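Octenoyl-coa reductase/carboxylase (Streptomyces sp., PDB 4A0S) probably acts as a reductive carboxylase of 2-octenoyl-CoA, using NADPH and carbon dioxide to make a polyketide extender unit for cinnabaramide biosynthesis. Local coordinates at residues P58-D63 with Y176-A181; E64-V69 with V121-I126. All coordinates share one frame; numbering follows the deposited sequence.

Both contacts belong to the GroES-like part of the chain and share strand 64-73: contact 2 pairs it with strand 117-124 on one edge, while contact 1 lies where strand 176-180, its neighbour on the other edge, meets the loop 58-63 that leads into it. Val65 and Val67 make backbone bonds to Val179 and Gly177, so the two contacts, with centres about 6 Å apart, are continuous. Contact 2 is buried and rests on main-chain hydrogen bonds and aliphatic side chains. Contact 1, partly buried, has one direct backbone bond, and adds a salt bridge and a bridging water close to a second subunit.

Contact 1 (P58-D63 with Y176-A181); sequences PELAPD and YGVVRA
The backbone amide of Ala181 donates to Asp63 O (N to O 2.8 Å), tying the end of the loop 58-63 to the end of strand 176-180, while the end-to-end directions of 58-63 and 178-181 differ by only 5°. The CA of Arg180 adds a CA-H...O contact to the same carbonyl oxygen. Asp63 buries the most surface of any residue here, followed by Val178: with CG held between its backbone N and carbonyl carbon (chi1 64°), the Asp63 carboxylate reaches the CD-NE end of Arg180 at a slant. Its OD2 lies 3.3 Å from Arg180 NE, well out of the guanidinium plane, a salt bridge of charge alone in which the two flat groups are turned 53° apart. Water 1 takes the N-H that OD2 does not: it sits in plane at the guanidinium edge, accepts from Arg180 NE at 2.8 Å, and donates to Asp63 OD1 at 3.0 Å. Farther back, the branches of Val178 divide the loop between them, CG2 meeting Pro58 CG at 3.6 Å and CG1 meeting Leu60 CD1 at 3.8 Å. A long, weak ion pair from OD2 to Arg129 of the second subunit gives the carboxylate another basic neighbour at the subunit interface. The loop entering strand 64-73 is thus fastened to the end of that strand's sheet neighbour, in the GroES-like domain of the medium-chain dehydrogenase/reductase fold.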
loop_
_atom_site.group_PDB
_atom_site.type_symbol
_atom_site.label_atom_id
_atom_site.label_comp_id
_atom_site.label_asym_id
_atom_site.label_seq_id
_atom_site.Cartn_x
_atom_site.Cartn_y
_atom_site.Cartn_z
ATOM N N PRO A 58 -17.538 10.711 -37.417
ATOM C CA PRO A 58 -16.322 11.523 -37.316
ATOM C C PRO A 58 -15.133 10.831 -37.950
ATOM O O PRO A 58 -15.183 9.628 -38.226
ATOM C CB PRO A 58 -16.102 11.629 -35.807
ATOM C CG PRO A 58 -16.632 10.351 -35.281
ATOM C CD PRO A 58 -17.845 10.048 -36.134
ATOM N N GLU A 59 -14.086 11.604 -38.195
ATOM C CA GLU A 59 -12.824 11.064 -38.624
ATOM C C GLU A 59 -12.148 10.385 -37.434
ATOM O O GLU A 59 -12.178 10.880 -36.290
ATOM C CB GLU A 59 -11.962 12.170 -39.198
ATOM C CG GLU A 59 -10.588 11.753 -39.678
ATOM C CD GLU A 59 -9.745 12.943 -40.112
ATOM O OE1 GLU A 59 -10.119 14.099 -39.807
ATOM O OE2 GLU A 59 -8.701 12.715 -40.760
ATOM N N LEU A 60 -11.580 9.224 -37.714
ATOM C CA LEU A 60 -10.925 8.427 -36.698
ATOM C C LEU A 60 -9.515 8.951 -36.409
ATOM O O LEU A 60 -8.722 9.157 -37.311
ATOM C CB LEU A 60 -10.856 6.997 -37.206
ATOM C CG LEU A 60 -10.925 5.859 -36.209
ATOM C CD1 LEU A 60 -12.192 5.964 -35.339
ATOM C CD2 LEU A 60 -10.885 4.598 -37.025
ATOM N N ALA A 61 -9.214 9.176 -35.141
ATOM C CA ALA A 61 -7.876 9.596 -34.718
ATOM C C ALA A 61 -6.955 8.400 -34.825
ATOM O O ALA A 61 -7.427 7.278 -34.902
ATOM C CB ALA A 61 -7.916 10.110 -33.280
ATOM N N PRO A 62 -5.632 8.624 -34.815
ATOM C CA PRO A 62 -4.770 7.469 -35.066
ATOM C C PRO A 62 -4.763 6.429 -33.946
ATOM O O PRO A 62 -4.393 5.277 -34.183
ATOM C CB PRO A 62 -3.375 8.082 -35.230
ATOM C CG PRO A 62 -3.476 9.435 -34.594
ATOM C CD PRO A 62 -4.879 9.886 -34.784
ATOM N N ASP A 63 -5.177 6.826 -32.749
ATOM C CA ASP A 63 -5.138 5.925 -31.606
ATOM C C ASP A 63 -6.558 5.412 -31.344
ATOM O O ASP A 63 -6.828 4.797 -30.318
ATOM C CB ASP A 63 -4.633 6.668 -30.384
ATOM C CG ASP A 63 -5.567 7.790 -29.966
ATOM O OD1 ASP A 63 -6.253 8.375 -30.848
ATOM O OD2 ASP A 63 -5.640 8.085 -28.751
ATOM N N TYR A 176 -22.446 2.873 -34.177
ATOM C CA TYR A 176 -20.994 2.895 -34.132
ATOM C C TYR A 176 -20.566 3.713 -32.972
ATOM O O TYR A 176 -21.274 4.625 -32.551
ATOM C CB TYR A 176 -20.395 3.507 -35.404
ATOM C CG TYR A 176 -20.681 2.689 -36.621
ATOM C CD1 TYR A 176 -21.835 2.920 -37.362
ATOM C CD2 TYR A 176 -19.809 1.684 -37.041
ATOM C CE1 TYR A 176 -22.127 2.186 -38.476
ATOM C CE2 TYR A 176 -20.105 0.917 -38.165
ATOM C CZ TYR A 176 -21.279 1.191 -38.875
ATOM O OH TYR A 176 -21.643 0.477 -39.991
ATOM N N GLY A 177 -19.374 3.407 -32.480
ATOM C CA GLY A 177 -18.776 4.139 -31.375
ATOM C C GLY A 177 -17.350 4.407 -31.803
ATOM O O GLY A 177 -16.750 3.609 -32.534
ATOM N N VAL A 178 -16.826 5.550 -31.379
ATOM C CA VAL A 178 -15.422 5.872 -31.596
ATOM C C VAL A 178 -14.753 5.824 -30.230
ATOM O O VAL A 178 -15.188 6.472 -29.269
ATOM C CB VAL A 178 -15.228 7.246 -32.260
ATOM C CG1 VAL A 178 -13.742 7.640 -32.276
ATOM C CG2 VAL A 178 -15.791 7.228 -33.680
ATOM N N VAL A 179 -13.712 5.012 -30.140
ATOM C CA VAL A 179 -13.080 4.793 -28.859
ATOM C C VAL A 179 -11.588 4.862 -29.016
ATOM O O VAL A 179 -11.063 4.579 -30.079
ATOM C CB VAL A 179 -13.469 3.419 -28.266
ATOM C CG1 VAL A 179 -14.977 3.233 -28.309
ATOM C CG2 VAL A 179 -12.796 2.253 -29.020
ATOM N N ARG A 180 -10.899 5.226 -27.945
ATOM C CA ARG A 180 -9.462 5.065 -27.930
ATOM C C ARG A 180 -9.161 3.578 -27.773
ATOM O O ARG A 180 -9.898 2.857 -27.117
ATOM C CB ARG A 180 -8.827 5.876 -26.808
ATOM C CG ARG A 180 -9.064 7.360 -26.972
ATOM C CD ARG A 180 -8.031 8.174 -26.210
ATOM N NE ARG A 180 -7.934 9.507 -26.813
ATOM C CZ ARG A 180 -7.526 10.597 -26.170
ATOM N NH1 ARG A 180 -7.167 10.519 -24.899
ATOM N NH2 ARG A 180 -7.462 11.764 -26.787
ATOM N N ALA A 181 -8.076 3.138 -28.394
ATOM C CA ALA A 181 -7.714 1.738 -28.368
ATOM C C ALA A 181 -7.574 1.239 -26.922
ATOM O O ALA A 181 -7.784 0.063 -26.644
ATOM C CB ALA A 181 -6.448 1.524 -29.143
HETATM O O HOH W 1 -8.394 10.058 -29.556
#

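Contact 2 (E64-V69 with V121-I126)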
loop_
_atom_site.group_PDB
_atom_site.type_symbol
_atom_site.label_atom_id
_atom_site.label_comp_id
_atom_site.label_asym_id
_atom_site.label_seq_id
_atom_site.Cartn_x
_atom_site.Cartn_y
_atom_site.Cartn_z
ATOM N N GLU A 64 -7.455 5.659 -32.287
ATOM C CA GLU A 64 -8.851 5.311 -32.076
ATOM C C GLU A 64 -9.301 4.139 -32.905
ATOM O O GLU A 64 -8.683 3.790 -33.902
ATOM C CB GLU A 64 -9.740 6.496 -32.383
ATOM C CG GLU A 64 -9.822 7.492 -31.256
ATOM C CD GLU A 64 -10.484 8.780 -31.693
ATOM O OE1 GLU A 64 -10.931 8.870 -32.856
ATOM O OE2 GLU A 64 -10.551 9.724 -30.881
ATOM N N VAL A 65 -10.426 3.566 -32.497
ATOM C CA VAL A 65 -10.990 2.427 -33.170
ATOM C C VAL A 65 -12.456 2.714 -33.371
ATOM O O VAL A 65 -13.111 3.258 -32.489
ATOM C CB VAL A 65 -10.806 1.154 -32.325
ATOM C CG1 VAL A 65 -11.485 0.005 -32.962
ATOM C CG2 VAL A 65 -9.305 0.845 -32.155
ATOM N N LEU A 66 -12.945 2.398 -34.567
ATOM C CA LEU A 66 -14.350 2.557 -34.836
ATOM C C LEU A 66 -14.932 1.203 -34.578
ATOM O O LEU A 66 -14.503 0.225 -35.168
ATOM C CB LEU A 66 -14.581 2.977 -36.272
ATOM C CG LEU A 66 -16.041 3.199 -36.648
ATOM C CD1 LEU A 66 -16.673 4.371 -35.862
ATOM C CD2 LEU A 66 -16.030 3.463 -38.138
ATOM N N VAL A 67 -15.908 1.159 -33.689
ATOM C CA VAL A 67 -16.550 -0.081 -33.313
ATOM C C VAL A 67 -17.957 -0.042 -33.881
ATOM O O VAL A 67 -18.632 0.966 -33.718
ATOM C CB VAL A 67 -16.638 -0.189 -31.768
ATOM C CG1 VAL A 67 -17.452 -1.406 -31.331
ATOM C CG2 VAL A 67 -15.248 -0.222 -31.173
ATOM N N ALA A 68 -18.363 -1.111 -34.576
ATOM C CA ALA A 68 -19.772 -1.321 -34.911
ATOM C C ALA A 68 -20.359 -1.828 -33.616
ATOM O O ALA A 68 -20.070 -2.940 -33.200
ATOM C CB ALA A 68 -19.940 -2.371 -36.018
ATOM N N VAL A 69 -21.155 -0.993 -32.965
ATOM C CA VAL A 69 -21.650 -1.303 -31.640
ATOM C C VAL A 69 -22.828 -2.270 -31.721
ATOM O O VAL A 69 -23.868 -1.960 -32.304
ATOM C CB VAL A 69 -22.080 -0.038 -30.898
ATOM C CG1 VAL A 69 -22.599 -0.392 -29.512
ATOM C CG2 VAL A 69 -20.921 0.942 -30.801
ATOM N N VAL A 121 -14.904 -4.422 -34.043
ATOM C CA VAL A 121 -13.988 -3.463 -34.604
ATOM C C VAL A 121 -14.245 -3.397 -36.095
ATOM O O VAL A 121 -14.347 -4.430 -36.760
ATOM C CB VAL A 121 -12.534 -3.875 -34.331
ATOM C CG1 VAL A 121 -11.584 -2.914 -34.990
ATOM C CG2 VAL A 121 -12.286 -3.954 -32.821
ATOM N N VAL A 122 -14.387 -2.193 -36.622
ATOM C CA VAL A 122 -14.541 -2.056 -38.069
ATOM C C VAL A 122 -13.399 -1.250 -38.696
ATOM O O VAL A 122 -13.039 -1.466 -39.853
ATOM C CB VAL A 122 -15.944 -1.533 -38.458
ATOM C CG1 VAL A 122 -16.999 -2.571 -38.112
ATOM C CG2 VAL A 122 -16.254 -0.225 -37.755
ATOM N N ARG A 123 -12.811 -0.342 -37.927
ATOM C CA ARG A 123 -11.647 0.408 -38.391
ATOM C C ARG A 123 -10.744 0.704 -37.217
ATOM O O ARG A 123 -11.211 0.860 -36.100
ATOM C CB ARG A 123 -12.055 1.735 -39.043
ATOM C CG ARG A 123 -12.837 1.596 -40.353
ATOM C CD ARG A 123 -11.935 1.147 -41.492
ATOM N NE ARG A 123 -12.634 1.206 -42.776
ATOM C CZ ARG A 123 -13.529 0.315 -43.204
ATOM N NH1 ARG A 123 -13.889 -0.736 -42.457
ATOM N NH2 ARG A 123 -14.088 0.495 -44.383
ATOM N N THR A 124 -9.452 0.793 -37.483
ATOM C CA THR A 124 -8.502 1.201 -36.468
ATOM C C THR A 124 -7.645 2.297 -37.047
ATOM O O THR A 124 -7.296 2.263 -38.248
ATOM C CB THR A 124 -7.571 0.042 -36.058
ATOM O OG1 THR A 124 -6.733 -0.315 -37.168
ATOM C CG2 THR A 124 -8.363 -1.177 -35.617
ATOM N N GLY A 125 -7.293 3.260 -36.205
ATOM C CA GLY A 125 -6.368 4.307 -36.590
ATOM C C GLY A 125 -4.992 3.710 -36.838
ATOM O O GLY A 125 -4.701 2.591 -36.387
ATOM N N ILE A 126 -4.130 4.462 -37.523
ATOM C CA ILE A 126 -2.823 3.948 -37.930
ATOM C C ILE A 126 -1.906 3.706 -36.743
ATOM O O ILE A 126 -0.866 3.051 -36.864
ATOM C CB ILE A 126 -2.128 4.872 -38.935
ATOM C CG1 ILE A 126 -1.938 6.282 -38.338
ATOM C CG2 ILE A 126 -2.948 4.882 -40.236
ATOM C CD1 ILE A 126 -0.828 7.103 -39.025
#
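Leu66 and Val122 meet where strands 64-69 and 121-124 run antiparallel, with their axes 4.5 Å apart at closest approach. Leu66 O accepts two amides: Val122 N at 2.8 Å and, in the carbonyl plane on a lone pair, Arg123 N at 3.3 Å. Leu66 N returns a bond to Arg123 O, and beyond it Gly125 N donates to Glu64 O at 2.7 Å. Followed outward, the Leu66 side chain starts with CB, 3.9 Å from both Val122 CG2 and Arg123 CB; CG then closes to 3.6 Å from Val122 CG2, and at the tip CD2 stays against that same methyl. On Val122, CG2 sits between its backbone N and carbonyl carbon, which directs it at Leu66, whereas CG1, anti to the carbonyl carbon (chi1 -67°), turns to Ala68 CB at 3.6 Å. An alanine in place of Val122 would lose both methyls and would probably open a gap beside Leu66 and Ala68, leaving the leucine tip less firmly held. On the other face Val65 CG1 packs against Val121 CG1 at 3.6 Å. A bend at chi2 (-73°) returns Arg123 NH1 to Val122 O, in the guanidinium plane but above the carbonyl plane; NH1 also bonds Ile16 O, and NH2 Ala19 O. With Val122 and Arg123 both opposite Leu66, the pairing is a classic beta bulge, shifting the register by one residue within the GroES-like sheet.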